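Local structure of variant surface glycoprotein MITAT 1.1 (Trypanosoma brucei brucei, 5LY9) at residues N237-K240 with A241-A245; L350-Y353 with E354-A358. The protein forms, through the whole protein of which this is the large N-terminal domain, the surface coat whose antigenic variation lets the trypanosome evade host immunity. All coordinates share one frame; numbering follows the deposited sequence.

Interaction 1. Residues N237-K240 with A241-A245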
loop_
_atom_site.group_PDB
_atom_site.type_symbol
_atom_site.label_atom_id
_atom_site.label_comp_id
_atom_site.label_asym_id
_atom_site.label_seq_id
_atom_site.Cartn_x
_atom_site.Cartn_y
_atom_site.Cartn_z
ATOM N N ASN A 237 24.847 4.123 0.791
ATOM C CA ASN A 237 24.601 4.444 -0.623
ATOM C C ASN A 237 25.154 3.436 -1.587
ATOM O O ASN A 237 24.527 3.103 -2.599
ATOM C CB ASN A 237 25.052 5.882 -0.978
ATOM C CG ASN A 237 24.149 6.929 -0.372
ATOM O OD1 ASN A 237 23.009 6.685 -0.070
ATOM N ND2 ASN A 237 24.681 8.132 -0.172
ATOM N N GLY A 238 26.308 2.907 -1.276
ATOM C CA GLY A 238 26.935 1.936 -2.132
ATOM C C GLY A 238 26.176 0.647 -2.414
ATOM O O GLY A 238 26.304 0.071 -3.500
ATOM N N HIS A 239 25.339 0.229 -1.463
ATOM C CA HIS A 239 24.463 -0.888 -1.697
ATOM C C HIS A 239 23.463 -0.641 -2.790
ATOM O O HIS A 239 22.971 -1.622 -3.372
ATOM C CB HIS A 239 23.755 -1.294 -0.371
ATOM C CG HIS A 239 24.692 -1.862 0.646
ATOM N ND1 HIS A 239 25.301 -1.095 1.606
ATOM C CD2 HIS A 239 25.090 -3.124 0.879
ATOM C CE1 HIS A 239 26.058 -1.844 2.380
ATOM N NE2 HIS A 239 25.953 -3.086 1.945
ATOM N N LYS A 240 23.142 0.608 -3.110
ATOM C CA LYS A 240 22.239 0.827 -4.269
ATOM C C LYS A 240 22.811 0.221 -5.545
ATOM O O LYS A 240 22.078 -0.230 -6.412
ATOM C CB LYS A 240 22.021 2.302 -4.531
ATOM C CG LYS A 240 21.202 3.010 -3.465
ATOM C CD LYS A 240 20.862 4.427 -3.903
ATOM C CE LYS A 240 19.856 4.410 -5.093
ATOM N NZ LYS A 240 18.938 5.625 -5.181
ATOM N N ALA A 241 24.142 0.177 -5.668
ATOM C CA ALA A 241 24.808 -0.406 -6.842
ATOM C C ALA A 241 24.952 -1.871 -6.658
ATOM O O ALA A 241 24.655 -2.596 -7.573
ATOM C CB ALA A 241 26.188 0.195 -7.052
ATOM N N THR A 242 25.451 -2.314 -5.498
ATOM C CA THR A 242 25.818 -3.738 -5.324
ATOM C C THR A 242 24.709 -4.696 -4.901
ATOM O O THR A 242 24.805 -5.922 -5.138
ATOM C CB THR A 242 26.962 -3.880 -4.330
ATOM O OG1 THR A 242 26.646 -3.304 -3.047
ATOM C CG2 THR A 242 28.279 -3.117 -4.896
ATOM N N ALA A 243 23.651 -4.154 -4.284
ATOM C CA ALA A 243 22.633 -5.000 -3.706
ATOM C C ALA A 243 21.345 -4.191 -3.666
ATOM O O ALA A 243 20.817 -3.923 -2.608
ATOM C CB ALA A 243 23.078 -5.461 -2.327
ATOM N N PRO A 244 20.870 -3.741 -4.845
ATOM C CA PRO A 244 19.750 -2.773 -4.820
ATOM C C PRO A 244 18.533 -3.256 -4.049
ATOM O O PRO A 244 17.915 -2.424 -3.411
ATOM C CB PRO A 244 19.401 -2.520 -6.299
ATOM C CG PRO A 244 20.060 -3.606 -6.999
ATOM C CD PRO A 244 21.288 -4.021 -6.238
ATOM N N ALA A 245 18.090 -4.496 -4.195
ATOM C CA ALA A 245 16.891 -4.904 -3.456
ATOM C C ALA A 245 17.064 -4.782 -1.942
ATOM O O ALA A 245 16.085 -4.501 -1.221
ATOM C CB ALA A 245 16.450 -6.306 -3.822
#
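Gly238 and His239 carry the contact through their carbonyl oxygens, which meet the amides of Ala241, Thr242 and Ala243. This is the short helix 239-242, followed by a kink at Ala243 and the start of helix 244-254. Gly238 O accepts two backbone bonds. Thr242 N reaches Gly238 O at 3.2 Å, in the carbonyl plane, as the i to i+4 bond of a helical turn. Ala241 N reaches Gly238 O at 3.1 Å from above that plane, as the i to i+3 bond. Ala243 N gives a shorter bond of 2.8 Å to His239 O. Ala243 then leaves helical geometry and takes the N-cap position of the next helix.

The side chains fit around this turn. Thr242 has OG1 between its backbone N and carbonyl carbon (chi1 57°). This turns the hydroxyl back along the helix, where Thr242 OG1 lies 3.5 Å from His239 CA. On the His239 ring, the Ala243 methyl comes to an edge, with Ala243 CB 4.4 Å from His239 CD2. Ala243 is the buried residue of the turn; most of its neighbours here are exposed.

Further out, both ring nitrogens of His239 are held. ND1 bonds to Gly236 N and NE2 to Asn231 O. These two bonds fix the rotation of the ring and are consistent with a neutral imidazole protonated on NE2. Met232 packs on His239 and Ala243, and His247 of helix 244-254 touches both His239 and Lys240.

Pro244 has no amide hydrogen, so it cannot continue the bonding pattern begun by Thr242 and Ala243. Its ring packs against the preceding turn, with Pro244 CB 3.5 Å from Lys240 O.

Interaction 2. Residues L350-Y353 with E354-A358; sequences LSNY and EMIAA
Leu350 and Glu354 meet one turn apart on helix 343-367, the last helix of the chain. Their backbones are joined by a 2.9 Å bond from Glu354 N to Leu350 O. The side chains cross at a slant. Glu354 CG lies 3.5 Å from Leu350 O, and the extended chain carries Glu354 OE2 to 3.8 Å from Leu350 CG. The carboxylate thus lies against the branch point of the leucine. Its OE1 makes a salt bridge to Arg69 NE of the second subunit, which probably helps keep this buried group ionised.

A second close fit lies around Asn352 and Ile356. Ile356 N donates a 3.0 Å bond to Asn352 O, in the carbonyl plane. Ile356 CG1 sits 3.4 Å from Asn352 O. With CG anti to the backbone N (chi1 -160°), the amide of Asn352 swings toward the next turn. Asn352 ND2 comes to 3.6 Å from Ile356 CD1, while Asn352 OD1 is held by Ala329 N.

Packing is looser beside Tyr353. The Tyr353 and Ile356 side chains run alongside each other in the same direction, but Tyr353 CD1 and Ile356 CD1 are 4.0 Å apart. Ile356 and Ala357 are partly exposed, unlike the buried residues before them. Separately, Met355 N makes weak bonds to Ser351 O and Asn352 O.

The helix is held between two kinds of neighbour. In its own subunit, Leu350 packs on Tyr47, Ser50 and Ile51 of helix 24-55, and Tyr353 on Lys55 of that helix and on Pro325. Ser351 OG is hydrogen-bonded to Gly347 O and, across the dimer interface, to Arg69 of the second subunit. Thr66 of that subunit packs on Met355, so the other copy's helix 62-114 lines this side.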
loop_
_atom_site.group_PDB
_atom_site.type_symbol
_atom_site.label_atom_id
_atom_site.label_comp_id
_atom_site.label_asym_id
_atom_site.label_seq_id
_atom_site.Cartn_x
_atom_site.Cartn_y
_atom_site.Cartn_z
ATOM N N LEU A 350 -24.645 17.127 11.847
ATOM C CA LEU A 350 -24.303 18.443 11.319
ATOM C C LEU A 350 -25.256 18.860 10.213
ATOM O O LEU A 350 -25.708 20.027 10.209
ATOM C CB LEU A 350 -22.895 18.560 10.862
ATOM C CG LEU A 350 -22.479 19.942 10.348
ATOM C CD1 LEU A 350 -22.711 20.991 11.470
ATOM C CD2 LEU A 350 -21.030 19.912 9.929
ATOM N N SER A 351 -25.564 17.944 9.321
ATOM C CA SER A 351 -26.506 18.277 8.243
ATOM C C SER A 351 -27.855 18.773 8.775
ATOM O O SER A 351 -28.401 19.746 8.286
ATOM C CB SER A 351 -26.685 17.078 7.350
ATOM O OG SER A 351 -25.440 16.638 6.796
ATOM N N ASN A 352 -28.375 18.061 9.766
ATOM C CA ASN A 352 -29.665 18.373 10.360
ATOM C C ASN A 352 -29.565 19.751 11.046
ATOM O O ASN A 352 -30.457 20.590 10.888
ATOM C CB ASN A 352 -30.041 17.281 11.348
ATOM C CG ASN A 352 -31.510 17.251 11.650
ATOM O OD1 ASN A 352 -32.048 16.253 12.111
ATOM N ND2 ASN A 352 -32.160 18.378 11.456
ATOM N N TYR A 353 -28.493 19.994 11.791
ATOM C CA TYR A 353 -28.406 21.321 12.488
ATOM C C TYR A 353 -28.142 22.462 11.558
ATOM O O TYR A 353 -28.579 23.530 11.919
ATOM C CB TYR A 353 -27.389 21.374 13.644
ATOM C CG TYR A 353 -27.921 20.801 14.911
ATOM C CD1 TYR A 353 -28.920 21.450 15.636
ATOM C CD2 TYR A 353 -27.445 19.603 15.404
ATOM C CE1 TYR A 353 -29.409 20.897 16.801
ATOM C CE2 TYR A 353 -27.963 19.022 16.532
ATOM C CZ TYR A 353 -28.918 19.696 17.262
ATOM O OH TYR A 353 -29.374 19.146 18.429
ATOM N N GLU A 354 -27.436 22.292 10.442
ATOM C CA GLU A 354 -27.309 23.383 9.446
ATOM C C GLU A 354 -28.748 23.780 8.869
ATOM O O GLU A 354 -29.023 24.976 8.521
ATOM C CB GLU A 354 -26.347 23.068 8.311
ATOM C CG GLU A 354 -24.822 22.977 8.620
ATOM C CD GLU A 354 -23.896 22.591 7.379
ATOM O OE1 GLU A 354 -24.392 22.248 6.254
ATOM O OE2 GLU A 354 -22.613 22.581 7.554
ATOM N N MET A 355 -29.635 22.811 8.716
ATOM C CA MET A 355 -30.967 23.078 8.231
ATOM C C MET A 355 -31.707 23.852 9.297
ATOM O O MET A 355 -32.324 24.885 9.015
ATOM C CB MET A 355 -31.759 21.789 7.920
ATOM C CG MET A 355 -33.081 22.079 7.218
ATOM S SD MET A 355 -33.887 20.548 6.716
ATOM C CE MET A 355 -34.180 19.791 8.246
ATOM N N ILE A 356 -31.623 23.377 10.519
ATOM C CA ILE A 356 -32.278 24.004 11.659
ATOM C C ILE A 356 -31.803 25.423 11.841
ATOM O O ILE A 356 -32.637 26.336 12.114
ATOM C CB ILE A 356 -32.069 23.199 12.944
ATOM C CG1 ILE A 356 -32.905 21.927 12.909
ATOM C CG2 ILE A 356 -32.421 24.061 14.177
ATOM C CD1 ILE A 356 -32.539 20.895 13.955
ATOM N N ALA A 357 -30.519 25.640 11.635
ATOM C CA ALA A 357 -29.933 26.982 11.782
ATOM C C ALA A 357 -30.462 27.938 10.710
ATOM O O ALA A 357 -30.673 29.163 10.983
ATOM C CB ALA A 357 -28.408 26.912 11.655
ATOM N N ALA A 358 -30.613 27.415 9.483
ATOM C CA ALA A 358 -31.206 28.226 8.408
ATOM C C ALA A 358 -32.653 28.540 8.738
ATOM O O ALA A 358 -33.068 29.689 8.548
ATOM C CB ALA A 358 -31.091 27.562 7.026
#

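How the interactions relate
From the N terminus, the chain first runs through the long helices 24-55 and 62-114, which extend along the molecule. Interaction 1 comes later, where helix 239-242 passes into helix 244-254. Interaction 2 follows near the C terminus, within helix 343-367. The two are in series and neither nests nor crosses. Each is local, between adjoining segments, so neither closes a long loop. They lie on opposite sides of the chain's centre, with their own centres about 59 Å apart and nearest atoms about 45 Å apart. Interaction 1 shapes a surface turn within one subunit. Interaction 2 belongs to the dimer interface and joins the last helix to helix 24-55.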